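Long-range contacts in bacteriophage virulence determinant (Salmonella enterica subsp. enterica serovar Typhimurium str. 14028S, PDB 6GGR), which binds zinc and, as a PipA-family effector of Salmonella, probably acts as a metalloprotease that cleaves NF-kappaB transcription factors of the host cell: residues Asp36-Glu41 with Thr87-Met92; Trp107-Gly112 with Ile133-Asp138; Glu150-Pro155 with Pro204-Glu209. All coordinates share one frame; numbering follows the deposited sequence.

Contact 1 of 3, residues Asp36-Glu41 with Thr87-Met92; sequences DKARLE and TFRRLM
Asp36 and Arg89 illustrate how a segment without regular structure is fastened to a helix. Residues 36-41, with an inverse gamma turn centred on Ala38, lie along residues 87-92 of helix 86-100. The carbonyl O of Asp36 accepts from Arg89 NE at 2.8 Å, with an N-H...O angle of 161°, and it sits at the edge of the guanidinium, near its plane. A bend about CG-CD (chi3 -70°) turns NE onto this carbonyl, while NH1 bonds to Tyr82 O of helix 64-84; two bonds thus fix the rotation of the group. Packing is tightest beside them, where Asp36 CB rests 3.4 Å from Arg90 CG. The head of Arg90 goes elsewhere, to Ala33 O and Asp30, and its charged end does not meet the Asp36 carboxylate. Toward solvent the contact slackens. Lys37 is exposed, and its NZ makes merely a long salt bridge of 3.7 Å to Asp36 OD1. Ala38 CB touches the Arg89 chain at CD, 3.8 Å away. Farther along, Leu40 points at the helix and crosses the bent Met92 chain at a slant, its CD1 coming 4.1 Å from Met92 CG.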
loop_
_atom_site.group_PDB
_atom_site.type_symbol
_atom_site.label_atom_id
_atom_site.label_comp_id
_atom_site.label_asym_id
_atom_site.label_seq_id
_atom_site.Cartn_x
_atom_site.Cartn_y
_atom_site.Cartn_z
ATOM N N ASP B 36 9.568 -8.622 -28.584
ATOM C CA ASP B 36 10.644 -8.472 -27.614
ATOM C C ASP B 36 11.872 -7.784 -28.200
ATOM O O ASP B 36 12.947 -7.827 -27.588
ATOM C CB ASP B 36 11.032 -9.838 -27.033
ATOM C CG ASP B 36 11.623 -10.782 -28.074
ATOM O OD1 ASP B 36 11.817 -10.368 -29.237
ATOM O OD2 ASP B 36 11.889 -11.951 -27.724
ATOM N N LYS B 37 11.734 -7.136 -29.353
ATOM C CA LYS B 37 12.878 -6.563 -30.045
ATOM C C LYS B 37 13.222 -5.193 -29.473
ATOM O O LYS B 37 12.364 -4.476 -28.954
ATOM C CB LYS B 37 12.594 -6.453 -31.546
ATOM C CG LYS B 37 12.077 -7.743 -32.184
ATOM C CD LYS B 37 13.075 -8.888 -32.049
ATOM C CE LYS B 37 12.442 -10.224 -32.413
ATOM N NZ LYS B 37 13.433 -11.336 -32.380
ATOM N N ALA B 38 14.504 -4.841 -29.567
ATOM C CA ALA B 38 15.008 -3.577 -29.029
ATOM C C ALA B 38 14.898 -2.487 -30.094
ATOM O O ALA B 38 15.888 -1.957 -30.602
ATOM C CB ALA B 38 16.443 -3.744 -28.552
ATOM N N ARG B 39 13.652 -2.150 -30.428
ATOM C CA ARG B 39 13.389 -1.194 -31.493
ATOM C C ARG B 39 13.148 0.226 -30.995
ATOM O O ARG B 39 13.161 1.156 -31.808
ATOM C CB ARG B 39 12.194 -1.651 -32.340
ATOM C CG ARG B 39 10.867 -1.762 -31.616
ATOM C CD ARG B 39 9.762 -2.083 -32.617
ATOM N NE ARG B 39 8.587 -2.699 -32.001
ATOM C CZ ARG B 39 7.506 -2.042 -31.589
ATOM N NH1 ARG B 39 6.496 -2.710 -31.045
ATOM N NH2 ARG B 39 7.425 -0.722 -31.714
ATOM N N LEU B 40 12.937 0.421 -29.695
ATOM C CA LEU B 40 12.854 1.754 -29.117
ATOM C C LEU B 40 14.205 2.147 -28.533
ATOM O O LEU B 40 15.018 1.298 -28.159
ATOM C CB LEU B 40 11.785 1.823 -28.026
ATOM C CG LEU B 40 10.438 1.155 -28.303
ATOM C CD1 LEU B 40 9.499 1.389 -27.132
ATOM C CD2 LEU B 40 9.818 1.662 -29.591
ATOM N N GLU B 41 14.436 3.456 -28.453
ATOM C CA GLU B 41 15.689 3.972 -27.919
ATOM C C GLU B 41 15.587 4.078 -26.402
ATOM O O GLU B 41 14.740 4.830 -25.905
ATOM C CB GLU B 41 16.011 5.329 -28.523
ATOM C CG GLU B 41 17.506 5.588 -28.696
ATOM C CD GLU B 41 18.168 6.077 -27.424
ATOM O OE1 GLU B 41 17.649 7.034 -26.811
ATOM O OE2 GLU B 41 19.204 5.499 -27.037
ATOM N N THR B 87 11.677 -9.702 -21.677
ATOM C CA THR B 87 10.307 -9.679 -21.177
ATOM C C THR B 87 9.813 -8.248 -21.022
ATOM O O THR B 87 8.684 -7.927 -21.412
ATOM C CB THR B 87 10.221 -10.431 -19.847
ATOM O OG1 THR B 87 10.488 -11.822 -20.070
ATOM C CG2 THR B 87 8.836 -10.280 -19.206
ATOM N N PHE B 88 10.650 -7.368 -20.467
ATOM C CA PHE B 88 10.256 -5.971 -20.305
ATOM C C PHE B 88 10.123 -5.274 -21.653
ATOM O O PHE B 88 9.250 -4.415 -21.827
ATOM C CB PHE B 88 11.264 -5.238 -19.426
ATOM C CG PHE B 88 10.976 -3.775 -19.278
ATOM C CD1 PHE B 88 10.143 -3.319 -18.271
ATOM C CD2 PHE B 88 11.532 -2.857 -20.146
ATOM C CE1 PHE B 88 9.873 -1.973 -18.137
ATOM C CE2 PHE B 88 11.264 -1.510 -20.016
ATOM C CZ PHE B 88 10.437 -1.068 -19.012
ATOM N N ARG B 89 10.989 -5.613 -22.612
ATOM C CA ARG B 89 10.861 -5.043 -23.948
ATOM C C ARG B 89 9.496 -5.353 -24.551
ATOM O O ARG B 89 8.942 -4.530 -25.287
ATOM C CB ARG B 89 11.983 -5.556 -24.860
ATOM C CG ARG B 89 13.364 -4.978 -24.538
ATOM C CD ARG B 89 14.375 -5.198 -25.672
ATOM N NE ARG B 89 14.778 -6.596 -25.828
ATOM C CZ ARG B 89 15.738 -7.190 -25.122
ATOM N NH1 ARG B 89 16.403 -6.516 -24.189
ATOM N NH2 ARG B 89 16.030 -8.465 -25.343
ATOM N N ARG B 90 8.932 -6.523 -24.240
ATOM C CA ARG B 90 7.616 -6.881 -24.763
ATOM C C ARG B 90 6.530 -5.985 -24.180
ATOM O O ARG B 90 5.707 -5.425 -24.915
ATOM C CB ARG B 90 7.311 -8.349 -24.461
ATOM C CG ARG B 90 8.197 -9.335 -25.205
ATOM C CD ARG B 90 7.619 -10.746 -25.199
ATOM N NE ARG B 90 7.692 -11.389 -23.885
ATOM C CZ ARG B 90 6.699 -11.442 -23.002
ATOM N NH1 ARG B 90 5.523 -10.886 -23.265
ATOM N NH2 ARG B 90 6.878 -12.058 -21.839
ATOM N N LEU B 91 6.504 -5.847 -22.855
ATOM C CA LEU B 91 5.506 -4.989 -22.226
ATOM C C LEU B 91 5.647 -3.552 -22.712
ATOM O O LEU B 91 4.663 -2.922 -23.115
ATOM C CB LEU B 91 5.639 -5.076 -20.705
ATOM C CG LEU B 91 5.598 -6.498 -20.133
ATOM C CD1 LEU B 91 5.702 -6.468 -18.622
ATOM C CD2 LEU B 91 4.336 -7.232 -20.566
ATOM N N MET B 92 6.876 -3.032 -22.718
ATOM C CA MET B 92 7.102 -1.649 -23.129
ATOM C C MET B 92 6.739 -1.444 -24.594
ATOM O O MET B 92 6.041 -0.484 -24.945
ATOM C CB MET B 92 8.562 -1.267 -22.885
ATOM C CG MET B 92 8.892 0.171 -23.255
ATOM S SD MET B 92 8.036 1.351 -22.191
ATOM C CE MET B 92 8.084 2.817 -23.217
#

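Contact 2 of 3, residues Trp107-Gly112 with Ile133-Asp138; sequences WLLGAG and IALNLD
In a small mixed sheet, Leu109 and Ile133 form a parallel pair, and both backbone groups of Ile133 are used. Its N donates to Leu108 O at 2.6 Å, almost straight (172°), while its O receives Gly110 N at 2.7 Å from above the carbonyl plane. Past this pair the ladder frays: Gly110 centres an inverse gamma turn, and the bonds Leu135 N to Gly110 O and Gly112 N to Leu135 O are both weak. Ile133 CD1 reaches Trp107 CB and CG, each at 3.5 Å, the two side chains crossing at about a right angle. The sheet packs on helix 160-173, which carries His166 and His170, zinc ligands of this protein although no zinc is bound to this chain here; their spacing is consistent with a zincin-type metalloprotease. Ala171 of that helix touches both Trp107 and Ile133, and the Trp107 side chain lies about 7 Å from that of His170. With CG anti to the backbone N (chi1 176°), Leu109 brings CD1 to 3.7 Å from Leu135 CD1 and 3.5 Å from Ile133 O. Asn136, whose CB rests on Gly112 CA, forms an Asx turn: Asp138 N meets a lone pair of Asn136 OD1 at 2.8 Å, and Asn136 ND2 binds Glu113 O.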
loop_
_atom_site.group_PDB
_atom_site.type_symbol
_atom_site.label_atom_id
_atom_site.label_comp_id
_atom_site.label_asym_id
_atom_site.label_seq_id
_atom_site.Cartn_x
_atom_site.Cartn_y
_atom_site.Cartn_z
ATOM N N TRP B 107 1.657 9.149 -18.647
ATOM C CA TRP B 107 1.246 9.047 -17.218
ATOM C C TRP B 107 1.810 10.195 -16.439
ATOM O O TRP B 107 2.822 10.744 -16.790
ATOM C CB TRP B 107 1.698 7.699 -16.563
ATOM C CG TRP B 107 1.099 6.485 -17.173
ATOM C CD1 TRP B 107 1.369 5.978 -18.373
ATOM C CD2 TRP B 107 0.150 5.608 -16.579
ATOM N NE1 TRP B 107 0.645 4.866 -18.589
ATOM C CE2 TRP B 107 -0.118 4.614 -17.493
ATOM C CE3 TRP B 107 -0.501 5.588 -15.350
ATOM C CZ2 TRP B 107 -0.998 3.613 -17.237
ATOM C CZ3 TRP B 107 -1.370 4.611 -15.103
ATOM C CH2 TRP B 107 -1.621 3.633 -16.027
ATOM N N LEU B 108 1.077 10.585 -15.404
ATOM C CA LEU B 108 1.600 11.556 -14.452
ATOM C C LEU B 108 2.508 10.858 -13.451
ATOM O O LEU B 108 2.181 9.782 -12.942
ATOM C CB LEU B 108 0.456 12.253 -13.716
ATOM C CG LEU B 108 -0.405 13.234 -14.518
ATOM C CD1 LEU B 108 -1.601 13.700 -13.699
ATOM C CD2 LEU B 108 0.426 14.424 -14.970
ATOM N N LEU B 109 3.657 11.467 -13.173
ATOM C CA LEU B 109 4.589 10.930 -12.186
ATOM C C LEU B 109 4.299 11.588 -10.841
ATOM O O LEU B 109 4.615 12.762 -10.631
ATOM C CB LEU B 109 6.031 11.161 -12.626
ATOM C CG LEU B 109 7.098 10.713 -11.623
ATOM C CD1 LEU B 109 6.967 9.229 -11.318
ATOM C CD2 LEU B 109 8.494 11.031 -12.132
ATOM N N GLY B 110 3.683 10.835 -9.930
ATOM C CA GLY B 110 3.456 11.319 -8.581
ATOM C C GLY B 110 4.686 11.155 -7.711
ATOM O O GLY B 110 4.687 10.361 -6.765
ATOM N N ALA B 111 5.740 11.904 -8.027
ATOM C CA ALA B 111 7.021 11.723 -7.357
ATOM C C ALA B 111 6.909 12.033 -5.869
ATOM O O ALA B 111 6.243 12.989 -5.463
ATOM C CB ALA B 111 8.084 12.618 -7.997
ATOM N N GLY B 112 7.583 11.222 -5.057
ATOM C CA GLY B 112 7.554 11.392 -3.622
ATOM C C GLY B 112 6.295 10.897 -2.949
ATOM O O GLY B 112 6.134 11.110 -1.742
ATOM N N ILE B 133 1.371 7.511 -12.003
ATOM C CA ILE B 133 2.344 6.548 -11.502
ATOM C C ILE B 133 3.033 7.210 -10.316
ATOM O O ILE B 133 3.755 8.201 -10.487
ATOM C CB ILE B 133 3.362 6.142 -12.579
ATOM C CG1 ILE B 133 2.699 5.244 -13.625
ATOM C CG2 ILE B 133 4.558 5.419 -11.963
ATOM C CD1 ILE B 133 3.482 5.131 -14.917
ATOM N N ALA B 134 2.812 6.672 -9.118
ATOM C CA ALA B 134 3.360 7.242 -7.894
ATOM C C ALA B 134 4.630 6.494 -7.511
ATOM O O ALA B 134 4.604 5.273 -7.318
ATOM C CB ALA B 134 2.337 7.186 -6.759
ATOM N N LEU B 135 5.735 7.229 -7.393
ATOM C CA LEU B 135 7.021 6.653 -7.031
ATOM C C LEU B 135 7.704 7.553 -6.013
ATOM O O LEU B 135 7.475 8.765 -5.983
ATOM C CB LEU B 135 7.927 6.483 -8.258
ATOM C CG LEU B 135 7.341 5.691 -9.429
ATOM C CD1 LEU B 135 8.214 5.843 -10.663
ATOM C CD2 LEU B 135 7.179 4.220 -9.070
ATOM N N ASN B 136 8.550 6.949 -5.178
ATOM C CA ASN B 136 9.326 7.697 -4.200
ATOM C C ASN B 136 10.649 6.982 -3.974
ATOM O O ASN B 136 10.818 5.815 -4.334
ATOM C CB ASN B 136 8.576 7.849 -2.873
ATOM C CG ASN B 136 8.397 6.525 -2.152
ATOM O OD1 ASN B 136 9.337 5.994 -1.560
ATOM N ND2 ASN B 136 7.185 5.983 -2.203
ATOM N N LEU B 137 11.588 7.702 -3.360
ATOM C CA LEU B 137 12.913 7.178 -3.054
ATOM C C LEU B 137 13.083 6.906 -1.563
ATOM O O LEU B 137 14.199 6.952 -1.040
ATOM C CB LEU B 137 13.988 8.142 -3.551
ATOM C CG LEU B 137 13.999 8.347 -5.067
ATOM C CD1 LEU B 137 14.694 9.649 -5.432
ATOM C CD2 LEU B 137 14.669 7.169 -5.759
ATOM N N ASP B 138 11.980 6.618 -0.867
ATOM C CA ASP B 138 12.050 6.323 0.559
ATOM C C ASP B 138 12.632 4.942 0.835
ATOM O O ASP B 138 13.047 4.675 1.968
ATOM C CB ASP B 138 10.661 6.440 1.190
ATOM C CG ASP B 138 10.010 7.788 0.924
ATOM O OD1 ASP B 138 10.741 8.750 0.603
ATOM O OD2 ASP B 138 8.770 7.886 1.040
#

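Contact 3 of 3, residues Glu150-Pro155 with Pro204-Glu209; sequences ESNDGP and PRIAYE
The amide of Asn152 meets two methyls of Ile206, CG2 and CD1, and Asn152 OD1 lies 3.5 Å from Ile206 CD1. A second flat group, the Glu150 carboxylate, is carried past Ile206 by its own chain, whose CG packs on CG1 and CD1 of Ile206. Glu150 OE1 is 3.7 Å from Ala207 CB and also close to Glu209 O, an acceptor too, and the pair is not counted as a hydrogen bond; OE2 accepts a weak bond from Ser211 N. The third is the guanidinium of Arg205, carried on a fully extended chain. NH2 donates to a lone pair of Tyr208 O at 2.9 Å, with that oxygen tilted out of the guanidinium plane, and also binds the backbone of the neighbouring subunit; NE gives a proton to a water that Glu150 N donates to as well.

Between these groups the two backbones meet in one direct hydrogen bond, Ile206 N to Glu150 O at 3.0 Å, and the same oxygen takes a CA-H contact from Arg205 CA. Ile206 CG1 stands between its backbone N and carbonyl carbon (chi1 68°), which places CD1 3.6 Å from Ser151 C. Ser151 CB touches Pro204 O.

The polar end of Ser151 is spent within its own segment: OG accepts from Asp153 N and donates to Gly154 O at 2.7 Å. This is an ST turn within a type I beta turn from Ser151 to Gly154, the tip of the hairpin joining strands 148-149 and 156-157. The Ile206 N to Glu150 O bond and the packing of Ile206 join this hairpin to the C-terminal tail near the zinc site, whose ligand His166 lies about 4 Å from the Arg205 side chain (side chain to side chain), though no zinc is bound to this chain.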
loop_
_atom_site.group_PDB
_atom_site.type_symbol
_atom_site.label_atom_id
_atom_site.label_comp_id
_atom_site.label_asym_id
_atom_site.label_seq_id
_atom_site.Cartn_x
_atom_site.Cartn_y
_atom_site.Cartn_z
ATOM N N GLU B 150 7.434 -11.645 0.448
ATOM C CA GLU B 150 7.678 -13.029 0.825
ATOM C C GLU B 150 8.482 -13.743 -0.254
ATOM O O GLU B 150 8.218 -13.584 -1.450
ATOM C CB GLU B 150 6.358 -13.756 1.064
ATOM C CG GLU B 150 6.512 -15.059 1.831
ATOM C CD GLU B 150 5.250 -15.444 2.579
ATOM O OE1 GLU B 150 4.151 -15.325 1.996
ATOM O OE2 GLU B 150 5.357 -15.854 3.752
ATOM N N SER B 151 9.470 -14.527 0.179
ATOM C CA SER B 151 10.295 -15.323 -0.719
ATOM C C SER B 151 10.615 -16.648 -0.047
ATOM O O SER B 151 10.280 -16.877 1.118
ATOM C CB SER B 151 11.596 -14.600 -1.091
ATOM O OG SER B 151 12.565 -14.746 -0.065
ATOM N N ASN B 152 11.279 -17.531 -0.795
ATOM C CA ASN B 152 11.707 -18.806 -0.233
ATOM C C ASN B 152 12.874 -18.643 0.731
ATOM O O ASN B 152 13.135 -19.553 1.524
ATOM C CB ASN B 152 12.097 -19.775 -1.349
ATOM C CG ASN B 152 10.914 -20.194 -2.198
ATOM O OD1 ASN B 152 9.807 -20.383 -1.691
ATOM N ND2 ASN B 152 11.142 -20.347 -3.497
ATOM N N ASP B 153 13.582 -17.515 0.673
ATOM C CA ASP B 153 14.689 -17.231 1.576
ATOM C C ASP B 153 14.262 -16.374 2.757
ATOM O O ASP B 153 15.112 -15.765 3.415
ATOM C CB ASP B 153 15.824 -16.537 0.821
ATOM C CG ASP B 153 16.424 -17.406 -0.260
ATOM O OD1 ASP B 153 16.305 -18.645 -0.173
ATOM O OD2 ASP B 153 17.019 -16.838 -1.200
ATOM N N GLY B 154 12.964 -16.311 3.039
ATOM C CA GLY B 154 12.458 -15.457 4.084
ATOM C C GLY B 154 12.094 -14.080 3.569
ATOM O O GLY B 154 12.231 -13.772 2.379
ATOM N N PRO B 155 11.631 -13.217 4.467
ATOM C CA PRO B 155 11.187 -11.884 4.043
ATOM C C PRO B 155 12.333 -11.080 3.452
ATOM O O PRO B 155 13.431 -11.023 4.009
ATOM C CB PRO B 155 10.662 -11.257 5.339
ATOM C CG PRO B 155 11.361 -11.999 6.436
ATOM C CD PRO B 155 11.540 -13.399 5.927
ATOM N N PRO B 204 13.134 -14.190 -5.945
ATOM C CA PRO B 204 11.817 -13.860 -6.500
ATOM C C PRO B 204 10.730 -13.894 -5.436
ATOM O O PRO B 204 10.820 -14.602 -4.431
ATOM C CB PRO B 204 11.594 -14.934 -7.569
ATOM C CG PRO B 204 12.511 -16.037 -7.212
ATOM C CD PRO B 204 13.685 -15.426 -6.521
ATOM N N ARG B 205 9.687 -13.108 -5.682
ATOM C CA ARG B 205 8.585 -12.941 -4.743
ATOM C C ARG B 205 7.576 -14.058 -4.967
ATOM O O ARG B 205 6.915 -14.105 -6.008
ATOM C CB ARG B 205 7.951 -11.569 -4.941
ATOM C CG ARG B 205 6.827 -11.220 -3.990
ATOM C CD ARG B 205 6.313 -9.837 -4.331
ATOM N NE ARG B 205 5.319 -9.337 -3.391
ATOM C CZ ARG B 205 4.703 -8.168 -3.529
ATOM N NH1 ARG B 205 4.985 -7.383 -4.567
ATOM N NH2 ARG B 205 3.808 -7.780 -2.630
ATOM N N ILE B 206 7.445 -14.954 -3.983
ATOM C CA ILE B 206 6.614 -16.144 -4.141
ATOM C C ILE B 206 5.148 -15.889 -3.830
ATOM O O ILE B 206 4.299 -16.719 -4.189
ATOM C CB ILE B 206 7.126 -17.297 -3.254
ATOM C CG1 ILE B 206 6.933 -16.975 -1.765
ATOM C CG2 ILE B 206 8.593 -17.582 -3.562
ATOM C CD1 ILE B 206 7.386 -18.080 -0.826
ATOM N N ALA B 207 4.820 -14.777 -3.174
ATOM C CA ALA B 207 3.439 -14.466 -2.835
ATOM C C ALA B 207 3.294 -12.959 -2.697
ATOM O O ALA B 207 4.236 -12.264 -2.306
ATOM C CB ALA B 207 3.008 -15.159 -1.539
ATOM N N TYR B 208 2.100 -12.462 -3.023
ATOM C CA TYR B 208 1.841 -11.033 -2.892
ATOM C C TYR B 208 1.683 -10.636 -1.427
ATOM O O TYR B 208 2.242 -9.623 -0.992
ATOM C CB TYR B 208 0.599 -10.644 -3.693
ATOM C CG TYR B 208 0.321 -9.159 -3.691
ATOM C CD1 TYR B 208 1.010 -8.304 -4.541
ATOM C CD2 TYR B 208 -0.631 -8.611 -2.840
ATOM C CE1 TYR B 208 0.762 -6.946 -4.544
ATOM C CE2 TYR B 208 -0.887 -7.254 -2.835
ATOM C CZ TYR B 208 -0.188 -6.426 -3.690
ATOM O OH TYR B 208 -0.433 -5.074 -3.696
ATOM N N GLU B 209 0.939 -11.420 -0.654
ATOM C CA GLU B 209 0.761 -11.177 0.769
ATOM C C GLU B 209 1.478 -12.252 1.576
ATOM O O GLU B 209 1.818 -13.322 1.066
ATOM C CB GLU B 209 -0.729 -11.138 1.134
ATOM C CG GLU B 209 -1.311 -9.721 1.177
ATOM C CD GLU B 209 -2.685 -9.611 0.539
ATOM O OE1 GLU B 209 -3.306 -10.657 0.258
ATOM O OE2 GLU B 209 -3.142 -8.470 0.314
HETATM O O HOH W 1 5.107 -10.372 -0.456
HETATM O O HOH W 2 11.872 -16.672 -3.582
#

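How the contacts relate
Read from the N terminus, the three contacts come in series, none nested in or crossing another. Contact 1 closes a largely helical loop, bringing the segment before helix 45-49 back onto helix 86-100. That helix leads to strand 107-111, where contact 2 closes a short excursion of 20 residues with no helix among those modelled, 121-129 being absent from the model. Contact 3 closes the last loop, 48 residues that include helices 160-173 and 186-197 and all three zinc ligands, by joining a hairpin to the C-terminal tail. Their centres lie 23 to 27 Å apart and none touch. Shared helices relate them instead: 64-84 and 160-173 pack against contacts 1 and 2, and 186-197 packs on segment 87-92 and on contact 3.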